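Local coordinates for pumilio domain-containing protein C56F2.08c (Schizosaccharomyces pombe, PDB 6NX5) that probably binds AU-rich regions in the 3' untranslated parts of mRNAs, here represented by its RNA recognition motif (RRM) domain, at residues A[20-32]-A[42-55]. Numbering follows the deposited sequence. Where two conformers were deposited one is given.
Sequences IHALFSAYGNVKD and AIVSYESLSSAIVA
Phe24 O lies at the edge of the Tyr46 ring, in its plane, where Tyr46 OH donates to it over 2.6 Å. That carbonyl also accepts from Tyr27 N in the type I turn Phe24-Tyr27; the two donors come from opposite faces of its plane. The Tyr46 and Phe24 side chains cross at about a right angle, putting the hydroxyl at the edge of the Phe24 ring, while Val44 CG2 sits over the centre of one Phe24 face, 4.1 Å from the centroid and 7° off the normal, a CH-pi contact. Holding Val44 CG1 anti to its backbone N (chi1 179°) directs CG2 to that face and CG1 to Val30 CG1. A phenylalanine in place of Tyr46 would probably deprive Phe24 O of its side-chain donor and weaken the tie between the strand and the Phe24-Tyr27 turn. The Tyr27 ring lies over Ala55, whose CA is 4.2 Å from its centroid, and Val54 CG1 meets Tyr27 CD1 obliquely. Gly28 passes where a CB would clash with Ser51 OG, and its backbone angles alone would jam a CB against the preceding carbonyl. Farther on, Lys31 N donates to Ser45 O (2.7 Å, 166°) and Ser45 N to Asp32 O (3.0 Å), linking the weakly paired start of strand 30-35 to strand 42-46. Strand 42-46 runs between strands 30-35 and 4-9 of the RRM sheet; both helices pack on one side, with Val8 and Leu59 also packing on Phe24.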
loop_
_atom_site.group_PDB
_atom_site.type_symbol
_atom_site.label_atom_id
_atom_site.label_comp_id
_atom_site.label_asym_id
_atom_site.label_seq_id
_atom_site.Cartn_x
_atom_site.Cartn_y
_atom_site.Cartn_z
ATOM N N ILE A 20 -8.326 11.184 6.528
ATOM C CA ILE A 20 -7.797 9.882 6.916
ATOM C C ILE A 20 -6.921 10.004 8.157
ATOM O O ILE A 20 -6.981 9.156 9.055
ATOM C CB ILE A 20 -7.056 9.257 5.722
ATOM C CG1 ILE A 20 -8.092 8.903 4.651
ATOM C CG2 ILE A 20 -6.256 8.025 6.154
ATOM C CD1 ILE A 20 -7.512 8.558 3.332
ATOM N N HIS A 21 -6.093 11.050 8.236
ATOM C CA HIS A 21 -5.287 11.250 9.442
ATOM C C HIS A 21 -6.170 11.405 10.668
ATOM O O HIS A 21 -5.915 10.797 11.714
ATOM C CB HIS A 21 -4.367 12.465 9.293
ATOM C CG HIS A 21 -3.453 12.668 10.460
ATOM N ND1 HIS A 21 -3.912 13.062 11.698
ATOM C CD2 HIS A 21 -2.114 12.505 10.589
ATOM C CE1 HIS A 21 -2.891 13.169 12.529
ATOM N NE2 HIS A 21 -1.790 12.834 11.882
ATOM N N ALA A 22 -7.211 12.232 10.561
ATOM C CA ALA A 22 -8.132 12.405 11.674
ATOM C C ALA A 22 -8.684 11.069 12.155
ATOM O O ALA A 22 -8.716 10.797 13.361
ATOM C CB ALA A 22 -9.270 13.343 11.260
ATOM N N LEU A 23 -9.086 10.207 11.223
ATOM C CA LEU A 23 -9.689 8.934 11.597
ATOM C C LEU A 23 -8.667 7.988 12.217
ATOM O O LEU A 23 -8.947 7.336 13.228
ATOM C CB LEU A 23 -10.334 8.291 10.372
ATOM C CG LEU A 23 -10.867 6.867 10.504
ATOM C CD1 LEU A 23 -12.184 6.863 11.259
ATOM C CD2 LEU A 23 -11.028 6.251 9.125
ATOM N N PHE A 24 -7.474 7.901 11.637
ATOM C CA PHE A 24 -6.540 6.895 12.123
ATOM C C PHE A 24 -5.741 7.361 13.338
ATOM O O PHE A 24 -5.178 6.525 14.053
ATOM C CB PHE A 24 -5.619 6.456 10.977
ATOM C CG PHE A 24 -6.256 5.449 10.068
ATOM C CD1 PHE A 24 -6.027 4.087 10.256
ATOM C CD2 PHE A 24 -7.110 5.845 9.051
ATOM C CE1 PHE A 24 -6.611 3.150 9.436
ATOM C CE2 PHE A 24 -7.729 4.908 8.240
ATOM C CZ PHE A 24 -7.471 3.555 8.431
ATOM N N SER A 25 -5.714 8.665 13.623
ATOM C CA SER A 25 -5.028 9.133 14.823
ATOM C C SER A 25 -5.724 8.718 16.115
ATOM O O SER A 25 -5.136 8.885 17.187
ATOM C CB SER A 25 -4.876 10.654 14.794
ATOM O OG SER A 25 -4.003 11.057 13.757
ATOM N N ALA A 26 -6.942 8.177 16.050
ATOM C CA ALA A 26 -7.570 7.663 17.259
ATOM C C ALA A 26 -6.797 6.498 17.866
ATOM O O ALA A 26 -6.949 6.228 19.059
ATOM C CB ALA A 26 -9.003 7.222 16.972
ATOM N N TYR A 27 -5.980 5.793 17.081
ATOM C CA TYR A 27 -5.373 4.552 17.548
ATOM C C TYR A 27 -3.869 4.638 17.755
ATOM O O TYR A 27 -3.260 3.668 18.220
ATOM C CB TYR A 27 -5.714 3.425 16.568
ATOM C CG TYR A 27 -7.194 3.392 16.320
ATOM C CD1 TYR A 27 -8.061 2.879 17.276
ATOM C CD2 TYR A 27 -7.737 3.939 15.166
ATOM C CE1 TYR A 27 -9.432 2.878 17.071
ATOM C CE2 TYR A 27 -9.097 3.936 14.952
ATOM C CZ TYR A 27 -9.939 3.405 15.902
ATOM O OH TYR A 27 -11.295 3.406 15.684
ATOM N N GLY A 28 -3.255 5.763 17.446
ATOM C CA GLY A 28 -1.826 5.884 17.629
ATOM C C GLY A 28 -1.276 7.048 16.830
ATOM O O GLY A 28 -2.020 7.886 16.317
ATOM N N ASN A 29 0.055 7.082 16.756
ATOM C CA ASN A 29 0.771 8.164 16.081
ATOM C C ASN A 29 0.916 7.784 14.614
ATOM O O ASN A 29 1.748 6.952 14.260
ATOM C CB ASN A 29 2.134 8.402 16.724
ATOM C CG ASN A 29 2.030 8.893 18.161
ATOM O OD1 ASN A 29 2.494 8.226 19.088
ATOM N ND2 ASN A 29 1.421 10.063 18.353
ATOM N N VAL A 30 0.102 8.397 13.752
ATOM C CA VAL A 30 0.207 8.126 12.323
ATOM C C VAL A 30 1.517 8.696 11.798
ATOM O O VAL A 30 1.803 9.890 11.964
ATOM C CB VAL A 30 -0.989 8.720 11.570
ATOM C CG1 VAL A 30 -0.812 8.552 10.057
ATOM C CG2 VAL A 30 -2.293 8.084 12.054
ATOM N N LYS A 31 2.307 7.854 11.140
ATOM C CA LYS A 31 3.631 8.253 10.678
ATOM C C LYS A 31 3.594 8.882 9.295
ATOM O O LYS A 31 4.339 9.831 9.029
ATOM C CB LYS A 31 4.579 7.046 10.672
ATOM C CG LYS A 31 6.067 7.401 10.675
ATOM C CD LYS A 31 6.638 7.511 9.275
ATOM C CE LYS A 31 8.021 8.157 9.283
ATOM N NZ LYS A 31 8.441 8.643 7.931
ATOM N N ASP A 32 2.735 8.379 8.414
ATOM C CA ASP A 32 2.664 8.858 7.043
ATOM C C ASP A 32 1.345 8.381 6.472
ATOM O O ASP A 32 0.776 7.390 6.942
ATOM C CB ASP A 32 3.825 8.331 6.192
ATOM C CG ASP A 32 5.063 9.200 6.278
ATOM O OD1 ASP A 32 4.942 10.437 6.168
ATOM O OD2 ASP A 32 6.157 8.640 6.483
ATOM N N ALA A 42 -6.053 4.190 0.226
ATOM C CA ALA A 42 -4.938 4.907 0.827
ATOM C C ALA A 42 -4.056 3.924 1.586
ATOM O O ALA A 42 -4.418 2.765 1.811
ATOM C CB ALA A 42 -5.423 6.026 1.761
ATOM N N ILE A 43 -2.866 4.402 1.948
ATOM C CA ILE A 43 -1.911 3.656 2.759
ATOM C C ILE A 43 -1.604 4.492 3.985
ATOM O O ILE A 43 -1.333 5.696 3.871
ATOM C CB ILE A 43 -0.611 3.339 1.998
ATOM C CG1 ILE A 43 -0.920 2.433 0.815
ATOM C CG2 ILE A 43 0.388 2.669 2.948
ATOM C CD1 ILE A 43 0.212 2.355 -0.178
ATOM N N VAL A 44 -1.661 3.858 5.159
ATOM C CA VAL A 44 -1.458 4.529 6.434
ATOM C C VAL A 44 -0.367 3.780 7.174
ATOM O O VAL A 44 -0.417 2.547 7.268
ATOM C CB VAL A 44 -2.735 4.549 7.290
ATOM C CG1 VAL A 44 -2.465 5.242 8.615
ATOM C CG2 VAL A 44 -3.892 5.195 6.545
ATOM N N SER A 45 0.619 4.505 7.695
ATOM C CA SER A 45 1.716 3.886 8.422
ATOM C C SER A 45 1.712 4.295 9.886
ATOM O O SER A 45 1.424 5.449 10.227
ATOM C CB SER A 45 3.075 4.234 7.799
ATOM O OG SER A 45 3.407 5.589 8.018
ATOM N N TYR A 46 2.030 3.323 10.739
ATOM C CA TYR A 46 2.350 3.511 12.146
ATOM C C TYR A 46 3.728 2.930 12.411
ATOM O O TYR A 46 4.066 1.854 11.898
ATOM C CB TYR A 46 1.380 2.784 13.064
ATOM C CG TYR A 46 -0.050 3.225 13.052
ATOM C CD1 TYR A 46 -0.989 2.538 12.298
ATOM C CD2 TYR A 46 -0.496 4.266 13.872
ATOM C CE1 TYR A 46 -2.331 2.896 12.315
ATOM C CE2 TYR A 46 -1.851 4.633 13.892
ATOM C CZ TYR A 46 -2.754 3.947 13.120
ATOM O OH TYR A 46 -4.085 4.298 13.132
ATOM N N GLU A 47 4.503 3.580 13.276
ATOM C CA GLU A 47 5.762 2.966 13.680
ATOM C C GLU A 47 5.518 1.707 14.510
ATOM O O GLU A 47 6.230 0.711 14.346
ATOM C CB GLU A 47 6.627 3.967 14.451
ATOM C CG GLU A 47 8.069 3.527 14.648
ATOM C CD GLU A 47 8.939 3.742 13.419
ATOM O OE1 GLU A 47 10.086 4.213 13.577
ATOM O OE2 GLU A 47 8.480 3.439 12.295
ATOM N N SER A 48 4.491 1.705 15.368
ATOM C CA SER A 48 4.223 0.581 16.272
ATOM C C SER A 48 3.251 -0.419 15.674
ATOM O O SER A 48 2.135 -0.050 15.278
ATOM C CB SER A 48 3.663 1.047 17.622
ATOM O OG SER A 48 4.433 2.108 18.159
ATOM N N LEU A 49 3.677 -1.691 15.647
ATOM C CA LEU A 49 2.807 -2.776 15.207
ATOM C C LEU A 49 1.530 -2.842 16.023
ATOM O O LEU A 49 0.444 -3.026 15.461
ATOM C CB LEU A 49 3.557 -4.105 15.290
ATOM C CG LEU A 49 2.710 -5.346 15.043
ATOM C CD1 LEU A 49 2.164 -5.364 13.634
ATOM C CD2 LEU A 49 3.592 -6.562 15.301
ATOM N N SER A 50 1.623 -2.680 17.349
ATOM C CA SER A 50 0.399 -2.824 18.133
ATOM C C SER A 50 -0.613 -1.722 17.803
ATOM O O SER A 50 -1.822 -1.986 17.802
ATOM C CB SER A 50 0.709 -2.870 19.635
ATOM O OG SER A 50 1.409 -1.733 20.066
ATOM N N SER A 51 -0.160 -0.502 17.490
ATOM C CA SER A 51 -1.098 0.530 17.035
ATOM C C SER A 51 -1.784 0.116 15.736
ATOM O O SER A 51 -3.007 0.279 15.582
ATOM C CB SER A 51 -0.395 1.880 16.836
ATOM O OG SER A 51 0.196 2.368 18.029
ATOM N N ALA A 52 -1.014 -0.419 14.786
ATOM C CA ALA A 52 -1.603 -0.835 13.511
ATOM C C ALA A 52 -2.625 -1.955 13.697
ATOM O O ALA A 52 -3.664 -1.964 13.023
ATOM C CB ALA A 52 -0.509 -1.272 12.529
ATOM N N ILE A 53 -2.320 -2.944 14.551
ATOM C CA ILE A 53 -3.268 -4.037 14.794
ATOM C C ILE A 53 -4.559 -3.496 15.396
ATOM O O ILE A 53 -5.664 -3.864 14.979
ATOM C CB ILE A 53 -2.643 -5.099 15.719
ATOM C CG1 ILE A 53 -1.498 -5.826 15.016
ATOM C CG2 ILE A 53 -3.714 -6.116 16.194
ATOM C CD1 ILE A 53 -0.677 -6.685 16.000
ATOM N N VAL A 54 -4.440 -2.626 16.395
ATOM C CA VAL A 54 -5.635 -2.093 17.048
ATOM C C VAL A 54 -6.474 -1.291 16.062
ATOM O O VAL A 54 -7.706 -1.407 16.045
ATOM C CB VAL A 54 -5.236 -1.254 18.272
ATOM C CG1 VAL A 54 -6.424 -0.391 18.760
ATOM C CG2 VAL A 54 -4.765 -2.191 19.381
ATOM N N ALA A 55 -5.825 -0.469 15.230
ATOM C CA ALA A 55 -6.544 0.303 14.217
ATOM C C ALA A 55 -7.251 -0.606 13.223
ATOM O O ALA A 55 -8.425 -0.387 12.880
ATOM C CB ALA A 55 -5.574 1.242 13.486
HETATM O O HOH W 1 4.055 6.092 14.320
HETATM O O HOH W 2 1.639 4.768 17.754
#